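Local structure of OLD nuclease (Thermus scotoductus, 6P74) at residues L13-P19 and R333-Y338; I192-A197 and E216-G220; L249-A254 and E279-H283. The protein degrades linear and supercoiled double-stranded DNA in the 5' to 3' direction with divalent metal ions, and hydrolyses ATP in a DNA-stimulated reaction. One frame throughout, in Å; residues are numbered along the deposited sequence.

Contact 1: L13-P19 and R333-Y338; sequences LEDIDLP and RVVVSY. With SO4 (sulfate ion), chain G.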
ATOM      1  N   LEU A  13       5.947  -7.535  11.657  1.00 90.07           N
ATOM      2  CA  LEU A  13       7.235  -7.568  12.358  1.00 84.02           C
ATOM      3  C   LEU A  13       6.987  -7.390  13.848  1.00 87.89           C
ATOM      4  O   LEU A  13       6.950  -6.272  14.368  1.00 92.10           O
ATOM      5  CB  LEU A  13       8.174  -6.493  11.819  1.00 83.73           C
ATOM      6  CG  LEU A  13       8.433  -6.500  10.309  1.00 83.18           C
ATOM      7  CD1 LEU A  13       9.406  -5.401   9.913  1.00 76.19           C
ATOM      8  CD2 LEU A  13       8.951  -7.860   9.869  1.00 79.11           C
ATOM      9  N   GLU A  14       6.840  -8.509  14.560  1.00 90.77           N
ATOM     10  CA  GLU A  14       6.604  -8.431  15.997  1.00 91.18           C
ATOM     11  C   GLU A  14       7.831  -7.900  16.720  1.00 94.38           C
ATOM     12  O   GLU A  14       7.730  -6.971  17.535  1.00 93.69           O
ATOM     13  CB  GLU A  14       6.203  -9.792  16.548  1.00 93.38           C
ATOM     14  CG  GLU A  14       6.144  -9.834  18.063  1.00100.71           C
ATOM     15  CD  GLU A  14       5.245 -10.936  18.591  1.00112.68           C
ATOM     16  OE1 GLU A  14       4.484 -10.661  19.544  1.00119.31           O
ATOM     17  OE2 GLU A  14       5.289 -12.071  18.061  1.00118.10           O
ATOM     18  N   ASP A  15       9.001  -8.461  16.418  1.00 90.32           N
ATOM     19  CA  ASP A  15      10.246  -8.043  17.060  1.00 85.62           C
ATOM     20  C   ASP A  15      11.292  -8.506  16.049  1.00 87.79           C
ATOM     21  O   ASP A  15      11.243  -9.652  15.588  1.00 93.65           O
ATOM     22  CB  ASP A  15      10.320  -8.586  18.485  1.00 86.87           C
ATOM     23  CG  ASP A  15      11.549  -8.089  19.237  1.00100.18           C
ATOM     24  OD1 ASP A  15      12.519  -7.652  18.587  1.00102.80           O
ATOM     25  OD2 ASP A  15      11.547  -8.130  20.486  1.00108.89           O
ATOM     26  N   ILE A  16      12.238  -7.628  15.711  1.00 80.98           N
ATOM     27  CA  ILE A  16      13.306  -7.974  14.783  1.00 81.71           C
ATOM     28  C   ILE A  16      14.415  -6.969  15.038  1.00 77.09           C
ATOM     29  O   ILE A  16      14.182  -5.825  15.434  1.00 78.64           O
ATOM     30  CB  ILE A  16      13.008  -8.032  13.267  1.00 75.71           C
ATOM     31  CG1 ILE A  16      12.436  -6.694  12.815  1.00 72.63           C
ATOM     32  CG2 ILE A  16      12.057  -9.185  12.959  1.00 68.92           C
ATOM     33  CD1 ILE A  16      12.743  -6.341  11.381  1.00 75.32           C
ATOM     34  N   ASP A  17      15.632  -7.407  14.748  1.00 74.55           N
ATOM     35  CA  ASP A  17      16.825  -6.606  14.979  1.00 70.24           C
ATOM     36  C   ASP A  17      17.878  -7.052  13.968  1.00 70.15           C
ATOM     37  O   ASP A  17      18.384  -8.174  14.064  1.00 73.64           O
ATOM     38  CB  ASP A  17      17.293  -6.804  16.419  1.00 74.62           C
ATOM     39  CG  ASP A  17      18.491  -5.953  16.776  1.00 81.27           C
ATOM     40  OD1 ASP A  17      19.045  -5.261  15.880  1.00 74.49           O
ATOM     41  OD2 ASP A  17      18.878  -5.994  17.969  1.00 86.59           O
ATOM     42  N   LEU A  18      18.207  -6.207  12.995  1.00 70.50           N
ATOM     43  CA  LEU A  18      19.228  -6.690  12.075  1.00 75.09           C
ATOM     44  C   LEU A  18      20.303  -5.649  11.820  1.00 69.24           C
ATOM     45  O   LEU A  18      20.027  -4.445  11.797  1.00 64.83           O
ATOM     46  CB  LEU A  18      18.624  -7.129  10.729  1.00 76.06           C
ATOM     47  CG  LEU A  18      17.977  -6.056   9.873  1.00 75.06           C
ATOM     48  CD1 LEU A  18      18.253  -6.332   8.391  1.00 76.41           C
ATOM     49  CD2 LEU A  18      16.498  -6.053  10.151  1.00 72.30           C
ATOM     50  N   PRO A  19      21.539  -6.088  11.611  1.00 70.68           N
ATOM     51  CA  PRO A  19      22.578  -5.149  11.177  1.00 65.69           C
ATOM     52  C   PRO A  19      22.354  -4.737   9.738  1.00 72.56           C
ATOM     53  O   PRO A  19      21.738  -5.457   8.943  1.00 69.58           O
ATOM     54  CB  PRO A  19      23.876  -5.946  11.322  1.00 61.90           C
ATOM     55  CG  PRO A  19      23.417  -7.411  11.139  1.00 70.32           C
ATOM     56  CD  PRO A  19      22.051  -7.463  11.792  1.00 67.56           C
ATOM     57  N   ARG A 333       5.791 -15.962  13.076  1.00112.08           N
ATOM     58  CA  ARG A 333       6.666 -14.979  13.691  1.00105.19           C
ATOM     59  C   ARG A 333       7.794 -14.690  12.711  1.00 97.21           C
ATOM     60  O   ARG A 333       8.471 -15.623  12.247  1.00 87.10           O
ATOM     61  CB  ARG A 333       7.193 -15.508  15.027  1.00106.29           C
ATOM     62  CG  ARG A 333       8.372 -14.748  15.596  1.00110.90           C
ATOM     63  CD  ARG A 333       8.107 -14.282  17.022  1.00123.26           C
ATOM     64  NE  ARG A 333       9.157 -13.369  17.481  1.00130.68           N
ATOM     65  CZ  ARG A 333       9.103 -12.645  18.597  1.00135.20           C
ATOM     66  NH1 ARG A 333       8.039 -12.711  19.390  1.00137.23           N
ATOM     67  NH2 ARG A 333      10.116 -11.849  18.921  1.00135.43           N
ATOM     68  N   VAL A 334       7.992 -13.410  12.376  1.00 89.69           N
ATOM     69  CA  VAL A 334       9.054 -13.074  11.428  1.00 80.70           C
ATOM     70  C   VAL A 334      10.398 -13.160  12.132  1.00 74.48           C
ATOM     71  O   VAL A 334      10.579 -12.647  13.245  1.00 90.77           O
ATOM     72  CB  VAL A 334       8.852 -11.694  10.791  1.00 74.84           C
ATOM     73  CG1 VAL A 334       9.992 -11.432   9.803  1.00 69.10           C
ATOM     74  CG2 VAL A 334       7.540 -11.643  10.067  1.00 77.62           C
ATOM     75  N   VAL A 335      11.332 -13.814  11.474  1.00 70.46           N
ATOM     76  CA  VAL A 335      12.659 -14.110  11.973  1.00 74.13           C
ATOM     77  C   VAL A 335      13.608 -13.705  10.863  1.00 74.21           C
ATOM     78  O   VAL A 335      13.319 -13.950   9.689  1.00 67.60           O
ATOM     79  CB  VAL A 335      12.788 -15.614  12.323  1.00 75.32           C
ATOM     80  CG1 VAL A 335      14.229 -16.027  12.510  1.00 69.00           C
ATOM     81  CG2 VAL A 335      11.968 -15.924  13.575  1.00 84.03           C
ATOM     82  N   VAL A 336      14.698 -13.033  11.214  1.00 77.79           N
ATOM     83  CA  VAL A 336      15.713 -12.629  10.247  1.00 68.14           C
ATOM     84  C   VAL A 336      17.004 -13.361  10.563  1.00 67.16           C
ATOM     85  O   VAL A 336      17.410 -13.432  11.725  1.00 76.10           O
ATOM     86  CB  VAL A 336      15.948 -11.114  10.271  1.00 69.49           C
ATOM     87  CG1 VAL A 336      16.982 -10.732   9.213  1.00 64.90           C
ATOM     88  CG2 VAL A 336      14.646 -10.375  10.084  1.00 74.94           C
ATOM     89  N   SER A 337      17.666 -13.877   9.528  1.00 57.74           N
ATOM     90  CA  SER A 337      18.914 -14.617   9.661  1.00 59.93           C
ATOM     91  C   SER A 337      20.005 -13.940   8.853  1.00 61.30           C
ATOM     92  O   SER A 337      19.732 -13.328   7.818  1.00 65.40           O
ATOM     93  CB  SER A 337      18.782 -16.078   9.155  1.00 66.62           C
ATOM     94  OG  SER A 337      17.585 -16.658   9.617  1.00 73.89           O
ATOM     95  N   TYR A 338      21.246 -14.111   9.307  1.00 66.87           N
ATOM     96  CA  TYR A 338      22.434 -13.490   8.731  1.00 66.25           C
ATOM     97  C   TYR A 338      23.659 -14.088   9.408  1.00 69.97           C
ATOM     98  O   TYR A 338      23.562 -14.697  10.478  1.00 71.74           O
ATOM     99  CB  TYR A 338      22.419 -11.963   8.901  1.00 68.25           C
ATOM    100  CG  TYR A 338      22.210 -11.505  10.334  1.00 65.55           C
ATOM    101  CD1 TYR A 338      23.285 -11.387  11.215  1.00 65.72           C
ATOM    102  CD2 TYR A 338      20.948 -11.209  10.809  1.00 66.46           C
ATOM    103  CE1 TYR A 338      23.108 -10.993  12.536  1.00 70.60           C
ATOM    104  CE2 TYR A 338      20.753 -10.790  12.141  1.00 76.83           C
ATOM    105  CZ  TYR A 338      21.842 -10.678  12.999  1.00 76.69           C
ATOM    106  OH  TYR A 338      21.668 -10.275  14.320  1.00 74.44           O
TER
HETATM  107  S   SO4 G 606      21.069 -15.292  13.142  1.00209.09           S
HETATM  108  O1  SO4 G 606      21.845 -16.243  13.930  1.00212.09           O
HETATM  109  O2  SO4 G 606      21.953 -14.232  12.674  1.00210.69           O
HETATM  110  O3  SO4 G 606      20.488 -15.985  11.996  1.00211.25           O
HETATM  111  O4  SO4 G 606      20.011 -14.713  13.964  1.00205.40           O
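P19 and Y338 show how a proline can dock on an aromatic ring: CD of P19 stands over one face in a CH-pi contact, 3.6 Å from the centroid of the Y338 ring and 19° off its normal. A sulfate ion, probably from the crystallisation liquor, sets O2 over the centre of the opposite face. CG of Y338 is wedged between its backbone N and carbonyl carbon, and that torsion (chi1 53°) brings the ring face to P19. At the far end, OE2 of E14 forms a salt bridge with NH1 of R333 at 3.1 Å, while CG of E14 rests over one guanidinium face; OE1 of E14 has a second partner in R68. Between these ends CG2 of I16 meets CG2 of V336 at 4.0 Å. Before the corner that the chain turns at E14 and D15, CD2 of L13 meets CG1 of V334 at 3.7 Å. Strands 16-19 and 334-337 run nearly parallel (18°) with no hydrogen bond across; each belongs to a different sheet of the ATPase domain. Strand 13-19 pairs with 2-10 and strand 334-337 with 323-328, while L13 and I16 also lean on helix 34-45, which carries T35 of the inferred ATP site.

Contact 2: I192-A197 and E216-G220; sequences IEKTIA and EIGFG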
ATOM      1  N   ILE A 192     -10.180  28.584 -17.497  1.00 81.61           N
ATOM      2  CA  ILE A 192     -10.092  27.385 -16.681  1.00 68.75           C
ATOM      3  C   ILE A 192      -9.143  27.605 -15.517  1.00 71.92           C
ATOM      4  O   ILE A 192      -9.433  27.225 -14.380  1.00 73.66           O
ATOM      5  CB  ILE A 192      -9.663  26.191 -17.539  1.00 70.54           C
ATOM      6  CG1 ILE A 192     -10.725  25.906 -18.591  1.00 71.15           C
ATOM      7  CG2 ILE A 192      -9.404  24.975 -16.652  1.00 74.12           C
ATOM      8  CD1 ILE A 192     -10.389  24.742 -19.492  1.00 74.28           C
ATOM      9  N   GLU A 193      -8.004  28.239 -15.778  1.00 79.25           N
ATOM     10  CA  GLU A 193      -7.031  28.507 -14.729  1.00 76.67           C
ATOM     11  C   GLU A 193      -7.597  29.463 -13.678  1.00 76.15           C
ATOM     12  O   GLU A 193      -7.384  29.270 -12.477  1.00 75.13           O
ATOM     13  CB  GLU A 193      -5.758  29.062 -15.378  1.00 83.22           C
ATOM     14  CG  GLU A 193      -4.624  29.496 -14.457  1.00 87.97           C
ATOM     15  CD  GLU A 193      -3.457  30.113 -15.243  1.00 98.99           C
ATOM     16  OE1 GLU A 193      -2.489  29.382 -15.565  1.00102.98           O
ATOM     17  OE2 GLU A 193      -3.519  31.325 -15.559  1.00108.60           O
ATOM     18  N   LYS A 194      -8.338  30.491 -14.106  1.00 67.65           N
ATOM     19  CA  LYS A 194      -8.927  31.428 -13.157  1.00 70.56           C
ATOM     20  C   LYS A 194     -10.006  30.755 -12.312  1.00 75.26           C
ATOM     21  O   LYS A 194     -10.122  31.024 -11.111  1.00 75.30           O
ATOM     22  CB  LYS A 194      -9.481  32.646 -13.906  1.00 75.41           C
ATOM     23  CG  LYS A 194     -10.216  33.695 -13.057  1.00 82.26           C
ATOM     24  CD  LYS A 194     -10.699  34.860 -13.968  1.00 95.11           C
ATOM     25  CE  LYS A 194     -11.396  35.987 -13.198  1.00100.79           C
ATOM     26  NZ  LYS A 194     -11.921  37.089 -14.092  1.00107.78           N
ATOM     27  N   THR A 195     -10.794  29.864 -12.907  1.00 72.66           N
ATOM     28  CA  THR A 195     -11.774  29.143 -12.118  1.00 72.61           C
ATOM     29  C   THR A 195     -11.087  28.316 -11.041  1.00 77.75           C
ATOM     30  O   THR A 195     -11.459  28.383  -9.867  1.00 77.20           O
ATOM     31  CB  THR A 195     -12.634  28.269 -13.023  1.00 75.64           C
ATOM     32  OG1 THR A 195     -13.468  29.116 -13.822  1.00 79.36           O
ATOM     33  CG2 THR A 195     -13.490  27.274 -12.188  1.00 65.91           C
ATOM     34  N   ILE A 196     -10.054  27.558 -11.418  1.00 77.37           N
ATOM     35  CA  ILE A 196      -9.312  26.762 -10.441  1.00 73.44           C
ATOM     36  C   ILE A 196      -8.752  27.652  -9.331  1.00 74.61           C
ATOM     37  O   ILE A 196      -9.015  27.439  -8.140  1.00 72.78           O
ATOM     38  CB  ILE A 196      -8.196  25.962 -11.135  1.00 70.13           C
ATOM     39  CG1 ILE A 196      -8.788  25.019 -12.179  1.00 70.53           C
ATOM     40  CG2 ILE A 196      -7.360  25.184 -10.102  1.00 67.27           C
ATOM     41  CD1 ILE A 196      -7.747  24.153 -12.901  1.00 73.47           C
ATOM     42  N   ALA A 197      -7.980  28.672  -9.709  1.00 73.19           N
ATOM     43  CA  ALA A 197      -7.254  29.465  -8.723  1.00 69.91           C
ATOM     44  C   ALA A 197      -8.199  30.241  -7.818  1.00 79.99           C
ATOM     45  O   ALA A 197      -7.965  30.341  -6.610  1.00 84.73           O
ATOM     46  CB  ALA A 197      -6.289  30.424  -9.429  1.00 64.84           C
ATOM     47  N   GLU A 216       0.289  32.558  -5.806  1.00128.22           N
ATOM     48  CA  GLU A 216       0.063  32.413  -7.232  1.00126.00           C
ATOM     49  C   GLU A 216      -0.257  30.959  -7.512  1.00112.27           C
ATOM     50  O   GLU A 216       0.488  30.068  -7.097  1.00118.32           O
ATOM     51  CB  GLU A 216       1.285  32.852  -8.040  1.00137.32           C
ATOM     52  CG  GLU A 216       0.965  33.274  -9.472  1.00141.96           C
ATOM     53  CD  GLU A 216       0.160  34.572  -9.544  1.00147.06           C
ATOM     54  OE1 GLU A 216       0.340  35.332 -10.519  1.00147.95           O
ATOM     55  OE2 GLU A 216      -0.648  34.835  -8.626  1.00149.98           O
ATOM     56  N   ILE A 217      -1.373  30.724  -8.192  1.00 94.13           N
ATOM     57  CA  ILE A 217      -1.786  29.388  -8.600  1.00 82.56           C
ATOM     58  C   ILE A 217      -2.075  29.455 -10.089  1.00 87.02           C
ATOM     59  O   ILE A 217      -2.865  30.295 -10.530  1.00 90.02           O
ATOM     60  CB  ILE A 217      -3.017  28.888  -7.823  1.00 82.47           C
ATOM     61  CG1 ILE A 217      -2.756  28.889  -6.311  1.00 79.27           C
ATOM     62  CG2 ILE A 217      -3.409  27.509  -8.290  1.00 83.29           C
ATOM     63  CD1 ILE A 217      -3.956  28.484  -5.468  1.00 69.87           C
ATOM     64  N   GLY A 218      -1.421  28.592 -10.861  1.00 85.47           N
ATOM     65  CA  GLY A 218      -1.609  28.605 -12.298  1.00 80.36           C
ATOM     66  C   GLY A 218      -1.042  27.350 -12.921  1.00 78.61           C
ATOM     67  O   GLY A 218      -0.504  26.473 -12.239  1.00 79.76           O
ATOM     68  N   PHE A 219      -1.181  27.279 -14.240  1.00 82.33           N
ATOM     69  CA  PHE A 219      -0.628  26.201 -15.041  1.00 85.46           C
ATOM     70  C   PHE A 219       0.862  26.430 -15.318  1.00 90.77           C
ATOM     71  O   PHE A 219       1.384  27.541 -15.189  1.00 91.23           O
ATOM     72  CB  PHE A 219      -1.382  26.091 -16.366  1.00 84.66           C
ATOM     73  CG  PHE A 219      -2.765  25.493 -16.251  1.00 79.64           C
ATOM     74  CD1 PHE A 219      -2.972  24.294 -15.587  1.00 80.31           C
ATOM     75  CD2 PHE A 219      -3.855  26.126 -16.843  1.00 78.12           C
ATOM     76  CE1 PHE A 219      -4.256  23.739 -15.497  1.00 79.83           C
ATOM     77  CE2 PHE A 219      -5.130  25.578 -16.761  1.00 75.35           C
ATOM     78  CZ  PHE A 219      -5.330  24.380 -16.101  1.00 71.49           C
ATOM     79  N   GLY A 220       1.537  25.362 -15.719  1.00 93.34           N
ATOM     80  CA  GLY A 220       2.939  25.422 -16.080  1.00 94.16           C
ATOM     81  C   GLY A 220       3.547  24.036 -16.038  1.00 93.19           C
ATOM     82  O   GLY A 220       2.899  23.062 -15.645  1.00 92.70           O
TER
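The F219 ring meets helix 192-197 along its rim: CG2 of I192 approaches the edge near the ring plane, 4.2 Å from CZ of F219, and CD1 of I196 comes in at a slant to the same CZ, 4.0 Å away. CB of E193 is 3.8 Å from CE2 of F219. The carboxylate of E193 accepts the backbone N-H of F219 through OE1 at 2.8 Å in an almost straight bond (176°), on the anti side and 26° out of the carboxylate plane. CG of E193 stands anti to its backbone N (chi1 176°), and the extended chain carries the acid from the helix across to the strand. This is the dimerization domain, where a helix backs a short, weakly bonded strand whose residues 217-220 pair antiparallel with a strand of the second subunit, so that the sheet continues through the dimer interface. F219 packs on L233 of that subunit, and I192 on its L159. At G218 no side chain intervenes, and OE1 of E193 also reaches to 3.5 Å from CA of G218. Farther along the helix, CB of A197 sits 3.6 Å from the carbonyl O of I217.

Contact 3: L249-A254 and E279-H283; sequences LGIQSA and EMYLH
S253 and Y281 meet where a helix of the ATPase domain receives a type II beta turn, E279 to L282. The turn follows strand 272-276 and leads into helix 284-299, a position consistent with the D-loop that comes after the Walker B strand in ABC ATPases. Y281 takes the third place of the turn with positive phi, and L282 N closes it on E279 O.

Among the polar contacts, OG of S253 donates to the carbonyl O of M280 at 2.8 Å, arriving at a C=O...O angle of 145° and tilted from the carbonyl plane. The hydroxyl is set anti to the serine's own carbonyl carbon (chi1 -70°), which turns it outward from the helix to the turn. G250 adds a CA-H...O contact, its CA 3.5 Å from the carbonyl O of Y281.

L249 makes a CH-pi contact, its CB over one face of the Y281 ring, 4.0 Å from the centroid and 18° off the normal; CG of M280 covers the opposite face. Around this, Y281 also packs on R53 of the second subunit. Apolar contact continues at L282, whose CD2 lies 3.8 Å from CB of S253. OG of S253 lies at the edge of the Y281 ring, in plane, 3.9 Å from CD2 of Y281.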
ATOM      1  N   LEU A 249       7.893  -0.444 -19.182  1.00 84.59           N
ATOM      2  CA  LEU A 249       8.465  -0.721 -17.868  1.00 82.40           C
ATOM      3  C   LEU A 249       9.940  -1.083 -17.976  1.00 83.01           C
ATOM      4  O   LEU A 249      10.760  -0.626 -17.168  1.00 80.86           O
ATOM      5  CB  LEU A 249       7.684  -1.840 -17.187  1.00 77.40           C
ATOM      6  CG  LEU A 249       6.265  -1.466 -16.749  1.00 81.49           C
ATOM      7  CD1 LEU A 249       5.462  -2.725 -16.405  1.00 80.89           C
ATOM      8  CD2 LEU A 249       6.284  -0.479 -15.575  1.00 75.64           C
ATOM      9  N   GLY A 250      10.293  -1.915 -18.967  1.00 74.11           N
ATOM     10  CA  GLY A 250      11.692  -2.249 -19.179  1.00 67.09           C
ATOM     11  C   GLY A 250      12.537  -1.033 -19.516  1.00 71.39           C
ATOM     12  O   GLY A 250      13.670  -0.903 -19.047  1.00 74.77           O
ATOM     13  N   ILE A 251      11.996  -0.127 -20.332  1.00 68.45           N
ATOM     14  CA  ILE A 251      12.721   1.091 -20.673  1.00 68.41           C
ATOM     15  C   ILE A 251      12.983   1.915 -19.422  1.00 73.79           C
ATOM     16  O   ILE A 251      14.083   2.446 -19.227  1.00 77.55           O
ATOM     17  CB  ILE A 251      11.938   1.895 -21.726  1.00 68.40           C
ATOM     18  CG1 ILE A 251      11.943   1.169 -23.068  1.00 75.49           C
ATOM     19  CG2 ILE A 251      12.501   3.312 -21.868  1.00 69.51           C
ATOM     20  CD1 ILE A 251      11.158   1.906 -24.119  1.00 78.30           C
ATOM     21  N   GLN A 252      11.982   2.036 -18.549  1.00 71.53           N
ATOM     22  CA  GLN A 252      12.161   2.838 -17.346  1.00 76.04           C
ATOM     23  C   GLN A 252      13.153   2.203 -16.391  1.00 72.08           C
ATOM     24  O   GLN A 252      13.872   2.922 -15.683  1.00 69.02           O
ATOM     25  CB  GLN A 252      10.821   3.064 -16.656  1.00 81.94           C
ATOM     26  CG  GLN A 252      10.051   4.222 -17.255  1.00101.78           C
ATOM     27  CD  GLN A 252       8.598   4.247 -16.828  1.00117.52           C
ATOM     28  OE1 GLN A 252       8.129   3.341 -16.131  1.00120.11           O
ATOM     29  NE2 GLN A 252       7.871   5.289 -17.244  1.00126.29           N
ATOM     30  N   SER A 253      13.198   0.865 -16.346  1.00 63.56           N
ATOM     31  CA  SER A 253      14.219   0.174 -15.563  1.00 67.81           C
ATOM     32  C   SER A 253      15.603   0.413 -16.141  1.00 69.26           C
ATOM     33  O   SER A 253      16.577   0.576 -15.395  1.00 64.72           O
ATOM     34  CB  SER A 253      13.937  -1.325 -15.524  1.00 67.56           C
ATOM     35  OG  SER A 253      12.804  -1.583 -14.744  1.00 74.14           O
ATOM     36  N   ALA A 254      15.707   0.395 -17.471  1.00 65.62           N
ATOM     37  CA  ALA A 254      16.980   0.668 -18.118  1.00 65.65           C
ATOM     38  C   ALA A 254      17.443   2.092 -17.829  1.00 66.19           C
ATOM     39  O   ALA A 254      18.634   2.331 -17.609  1.00 66.23           O
ATOM     40  CB  ALA A 254      16.861   0.418 -19.624  1.00 63.80           C
ATOM     41  N   GLU A 279      16.055  -5.888  -9.634  1.00 65.16           N
ATOM     42  CA  GLU A 279      16.087  -6.651 -10.864  1.00 67.42           C
ATOM     43  C   GLU A 279      14.949  -6.300 -11.792  1.00 68.79           C
ATOM     44  O   GLU A 279      15.043  -6.607 -12.984  1.00 76.23           O
ATOM     45  CB  GLU A 279      16.034  -8.157 -10.585  1.00 58.29           C
ATOM     46  CG  GLU A 279      14.717  -8.630  -9.934  1.00 65.32           C
ATOM     47  CD  GLU A 279      14.768  -8.599  -8.387  1.00 70.71           C
ATOM     48  OE1 GLU A 279      15.605  -7.836  -7.837  1.00 60.86           O
ATOM     49  OE2 GLU A 279      13.992  -9.352  -7.736  1.00 68.97           O
ATOM     50  N   MET A 280      13.882  -5.677 -11.299  1.00 68.37           N
ATOM     51  CA  MET A 280      12.622  -5.837 -12.005  1.00 78.81           C
ATOM     52  C   MET A 280      12.666  -5.176 -13.372  1.00 78.44           C
ATOM     53  O   MET A 280      13.143  -4.044 -13.526  1.00 78.60           O
ATOM     54  CB  MET A 280      11.440  -5.336 -11.185  1.00 92.57           C
ATOM     55  CG  MET A 280      10.302  -6.362 -11.306  1.00114.23           C
ATOM     56  SD  MET A 280       8.891  -6.324 -10.188  1.00131.53           S
ATOM     57  CE  MET A 280       8.303  -8.014 -10.288  1.00129.05           C
ATOM     58  N   TYR A 281      12.203  -5.932 -14.365  1.00 83.40           N
ATOM     59  CA  TYR A 281      12.103  -5.550 -15.767  1.00 77.17           C
ATOM     60  C   TYR A 281      13.457  -5.328 -16.413  1.00 71.22           C
ATOM     61  O   TYR A 281      13.544  -4.648 -17.430  1.00 75.97           O
ATOM     62  CB  TYR A 281      11.208  -4.319 -15.943  1.00 78.48           C
ATOM     63  CG  TYR A 281       9.891  -4.472 -15.218  1.00 78.54           C
ATOM     64  CD1 TYR A 281       9.081  -5.580 -15.439  1.00 78.18           C
ATOM     65  CD2 TYR A 281       9.479  -3.530 -14.271  1.00 80.96           C
ATOM     66  CE1 TYR A 281       7.879  -5.738 -14.755  1.00 82.02           C
ATOM     67  CE2 TYR A 281       8.288  -3.677 -13.583  1.00 79.95           C
ATOM     68  CZ  TYR A 281       7.494  -4.783 -13.827  1.00 88.60           C
ATOM     69  OH  TYR A 281       6.310  -4.933 -13.143  1.00101.58           O
ATOM     70  N   LEU A 282      14.521  -5.902 -15.859  1.00 68.01           N
ATOM     71  CA  LEU A 282      15.829  -5.907 -16.507  1.00 66.70           C
ATOM     72  C   LEU A 282      16.123  -7.289 -17.062  1.00 67.98           C
ATOM     73  O   LEU A 282      15.838  -8.297 -16.410  1.00 71.80           O
ATOM     74  CB  LEU A 282      16.955  -5.522 -15.544  1.00 62.32           C
ATOM     75  CG  LEU A 282      16.912  -4.080 -15.104  1.00 65.59           C
ATOM     76  CD1 LEU A 282      17.918  -3.856 -13.978  1.00 68.60           C
ATOM     77  CD2 LEU A 282      17.160  -3.160 -16.322  1.00 60.38           C
ATOM     78  N   HIS A 283      16.703  -7.328 -18.256  1.00 67.16           N
ATOM     79  CA  HIS A 283      17.266  -8.570 -18.745  1.00 63.74           C
ATOM     80  C   HIS A 283      18.278  -9.089 -17.727  1.00 67.37           C
ATOM     81  O   HIS A 283      18.940  -8.296 -17.053  1.00 71.78           O
ATOM     82  CB  HIS A 283      17.941  -8.343 -20.099  1.00 64.96           C
ATOM     83  CG  HIS A 283      18.345  -9.603 -20.797  1.00 67.18           C
ATOM     84  ND1 HIS A 283      19.477 -10.314 -20.455  1.00 71.67           N
ATOM     85  CD2 HIS A 283      17.773 -10.279 -21.822  1.00 68.88           C
ATOM     86  CE1 HIS A 283      19.577 -11.383 -21.229  1.00 71.86           C
ATOM     87  NE2 HIS A 283      18.560 -11.382 -22.073  1.00 68.53           N
TER

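In the fold
All three contacts mix buried with partly exposed residues, yet they join different elements. Contact 1 brings two sheets of the ATPase domain together and is the most central, its centre about 14 Å from the centre of the chain; contact 3, its centre about 17 Å from that point, seats a turn against a helix of the same domain. Contact 2 lies far out in the dimerization domain, its centre about 45 Å from the chain centre. The chemistry differs too: a salt bridge and apolar strand faces in contact 1, a carboxylate on a backbone amide in contact 2, a hydroxyl on a backbone carbonyl in contact 3. Contacts 2 and 3, which both touch the second subunit, are nested in series within the chain loop closed by contact 1.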